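Side-chain contact in Rx protein (Solanum tuberosum, PDB 4M70), which probably confers disease resistance by detecting a pathogen avirulence protein indirectly and triggering a hypersensitive defence response: residues V111-W114 with M115-D119. Numbering follows the deposited sequence.
Sequences VKQW and MATSD
T117 sets its hydroxyl over the backbone carbonyl of Q113, one turn earlier in the helix. T117 OG1 bonds to Q113 O at 2.8 Å. The rotamer allows this: OG1 lies beside the T117 backbone N, with chi1 at -48°, which turns it back toward Q113 O. The hydroxyl meets the oxygen from above the carbonyl plane, 36° out of it. T117 N reaches Q113 O from the opposite face, at 2.9 Å. Q113 O is thus gripped by two donors of one residue. T117 CB lies 3.5 Å from Q113 O, between the two donors in the chain.

These residues form the last turns of helix 86-119, the C-terminal helix of the Rx coiled-coil (CC) domain, a four-helix fold. The i to i+4 ladder runs on through M115 N to V111 O, A116 N to K112 O and S118 N to W114 O. S118 CB sits 3.2 Å from W114 O, alongside the last of these bonds.

M115 bends at chi2 and chi3, which brings its methyl CE back to 4.1 Å from V111 O. M115 CB lies 3.4 Å from K112 O. Both M115 and V111 also touch I41 of helix 29-42, and V111, which is buried, touches I62 of helix 56-81 as well.

W114 meets the following turn little with its ring. The W114 side chain touches L55 in a loop and L58 and E59 of helix 56-81.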
ATOM      1  N   VAL A 111      -7.447  -3.251  10.024  1.00 57.92           N
ATOM      2  CA  VAL A 111      -7.960  -2.200  10.900  1.00 56.13           C
ATOM      3  C   VAL A 111      -9.440  -2.415  11.225  1.00 62.54           C
ATOM      4  O   VAL A 111      -9.882  -2.150  12.349  1.00 61.01           O
ATOM      5  CB  VAL A 111      -7.727  -0.793  10.294  1.00 54.12           C
ATOM      6  CG1 VAL A 111      -8.544   0.262  11.024  1.00 53.12           C
ATOM      7  CG2 VAL A 111      -6.251  -0.429  10.353  1.00 53.28           C
ATOM      8  N   LYS A 112     -10.203  -2.913  10.254  1.00 58.25           N
ATOM      9  CA  LYS A 112     -11.606  -3.243  10.516  1.00 58.41           C
ATOM     10  C   LYS A 112     -11.731  -4.398  11.516  1.00 65.93           C
ATOM     11  O   LYS A 112     -12.537  -4.347  12.461  1.00 65.76           O
ATOM     12  CB  LYS A 112     -12.337  -3.560   9.210  1.00 57.49           C
ATOM     13  CG  LYS A 112     -12.641  -2.318   8.380  1.00 58.19           C
ATOM     14  CD  LYS A 112     -13.164  -2.667   6.996  1.00 54.39           C
ATOM     15  CE  LYS A 112     -13.427  -1.409   6.193  1.00 58.97           C
ATOM     16  NZ  LYS A 112     -13.728  -1.708   4.764  1.00 64.54           N
ATOM     17  N   GLN A 113     -10.898  -5.418  11.330  1.00 63.68           N
ATOM     18  CA  GLN A 113     -10.832  -6.516  12.290  1.00 63.67           C
ATOM     19  C   GLN A 113     -10.419  -5.994  13.669  1.00 68.18           C
ATOM     20  O   GLN A 113     -10.894  -6.470  14.702  1.00 75.65           O
ATOM     21  CB  GLN A 113      -9.879  -7.612  11.809  1.00 65.79           C
ATOM     22  CG  GLN A 113      -9.808  -8.818  12.738  1.00 70.00           C
ATOM     23  CD  GLN A 113      -8.909  -9.918  12.207  1.00 80.36           C
ATOM     24  OE1 GLN A 113      -8.361  -9.814  11.108  1.00 83.90           O
ATOM     25  NE2 GLN A 113      -8.752 -10.982  12.987  1.00 83.01           N
ATOM     26  N   TRP A 114      -9.516  -5.020  13.661  1.00 67.21           N
ATOM     27  CA  TRP A 114      -9.030  -4.364  14.866  1.00 64.85           C
ATOM     28  C   TRP A 114     -10.204  -3.725  15.597  1.00 69.41           C
ATOM     29  O   TRP A 114     -10.284  -3.787  16.820  1.00 68.36           O
ATOM     30  CB  TRP A 114      -7.983  -3.312  14.492  1.00 64.41           C
ATOM     31  CG  TRP A 114      -7.312  -2.634  15.651  1.00 63.69           C
ATOM     32  CD1 TRP A 114      -7.842  -1.679  16.467  1.00 69.82           C
ATOM     33  CD2 TRP A 114      -5.969  -2.852  16.106  1.00 68.10           C
ATOM     34  NE1 TRP A 114      -6.916  -1.295  17.409  1.00 71.80           N
ATOM     35  CE2 TRP A 114      -5.755  -2.000  17.206  1.00 67.27           C
ATOM     36  CE3 TRP A 114      -4.926  -3.688  15.690  1.00 69.20           C
ATOM     37  CZ2 TRP A 114      -4.542  -1.962  17.902  1.00 71.81           C
ATOM     38  CZ3 TRP A 114      -3.722  -3.648  16.379  1.00 66.14           C
ATOM     39  CH2 TRP A 114      -3.542  -2.793  17.471  1.00 63.60           C
ATOM     40  N   MET A 115     -11.097  -3.087  14.845  1.00 64.11           N
ATOM     41  CA  MET A 115     -12.288  -2.473  15.428  1.00 68.33           C
ATOM     42  C   MET A 115     -13.224  -3.524  16.031  1.00 70.05           C
ATOM     43  O   MET A 115     -13.754  -3.357  17.144  1.00 73.36           O
ATOM     44  CB  MET A 115     -13.034  -1.648  14.384  1.00 60.60           C
ATOM     45  CG  MET A 115     -13.575  -0.341  14.911  1.00 61.47           C
ATOM     46  SD  MET A 115     -12.609   1.042  14.291  1.00 81.97           S
ATOM     47  CE  MET A 115     -12.791   0.793  12.524  1.00 58.00           C
ATOM     48  N   ALA A 116     -13.411  -4.615  15.292  1.00 68.21           N
ATOM     49  CA  ALA A 116     -14.281  -5.698  15.745  1.00 66.90           C
ATOM     50  C   ALA A 116     -13.772  -6.289  17.055  1.00 78.39           C
ATOM     51  O   ALA A 116     -14.555  -6.611  17.949  1.00 77.44           O
ATOM     52  CB  ALA A 116     -14.401  -6.770  14.677  1.00 62.83           C
ATOM     53  N   THR A 117     -12.454  -6.421  17.157  1.00 74.24           N
ATOM     54  CA  THR A 117     -11.813  -6.946  18.357  1.00 69.68           C
ATOM     55  C   THR A 117     -11.904  -5.901  19.467  1.00 76.66           C
ATOM     56  O   THR A 117     -12.017  -6.237  20.647  1.00 84.01           O
ATOM     57  CB  THR A 117     -10.344  -7.332  18.099  1.00 77.48           C
ATOM     58  OG1 THR A 117     -10.256  -8.130  16.910  1.00 76.92           O
ATOM     59  CG2 THR A 117      -9.776  -8.115  19.280  1.00 67.54           C
ATOM     60  N   SER A 118     -11.849  -4.632  19.073  1.00 74.08           N
ATOM     61  CA  SER A 118     -11.941  -3.516  20.009  1.00 76.13           C
ATOM     62  C   SER A 118     -13.322  -3.467  20.657  1.00 81.80           C
ATOM     63  O   SER A 118     -13.481  -2.920  21.750  1.00 85.03           O
ATOM     64  CB  SER A 118     -11.645  -2.193  19.295  1.00 77.78           C
ATOM     65  OG  SER A 118     -11.794  -1.087  20.169  1.00 83.10           O
ATOM     66  N   ASP A 119     -14.322  -4.035  19.985  1.00 79.81           N
ATOM     67  CA  ASP A 119     -15.639  -4.165  20.605  1.00 78.43           C
ATOM     68  C   ASP A 119     -15.684  -5.387  21.530  1.00 85.66           C
ATOM     69  O   ASP A 119     -15.890  -5.245  22.737  1.00 94.14           O
ATOM     70  CB  ASP A 119     -16.754  -4.225  19.556  1.00 75.23           C
ATOM     71  CG  ASP A 119     -17.284  -2.847  19.195  1.00 81.85           C
ATOM     72  OD1 ASP A 119     -16.879  -1.862  19.851  1.00 75.48           O
ATOM     73  OD2 ASP A 119     -18.107  -2.747  18.261  1.00 84.00           O
TER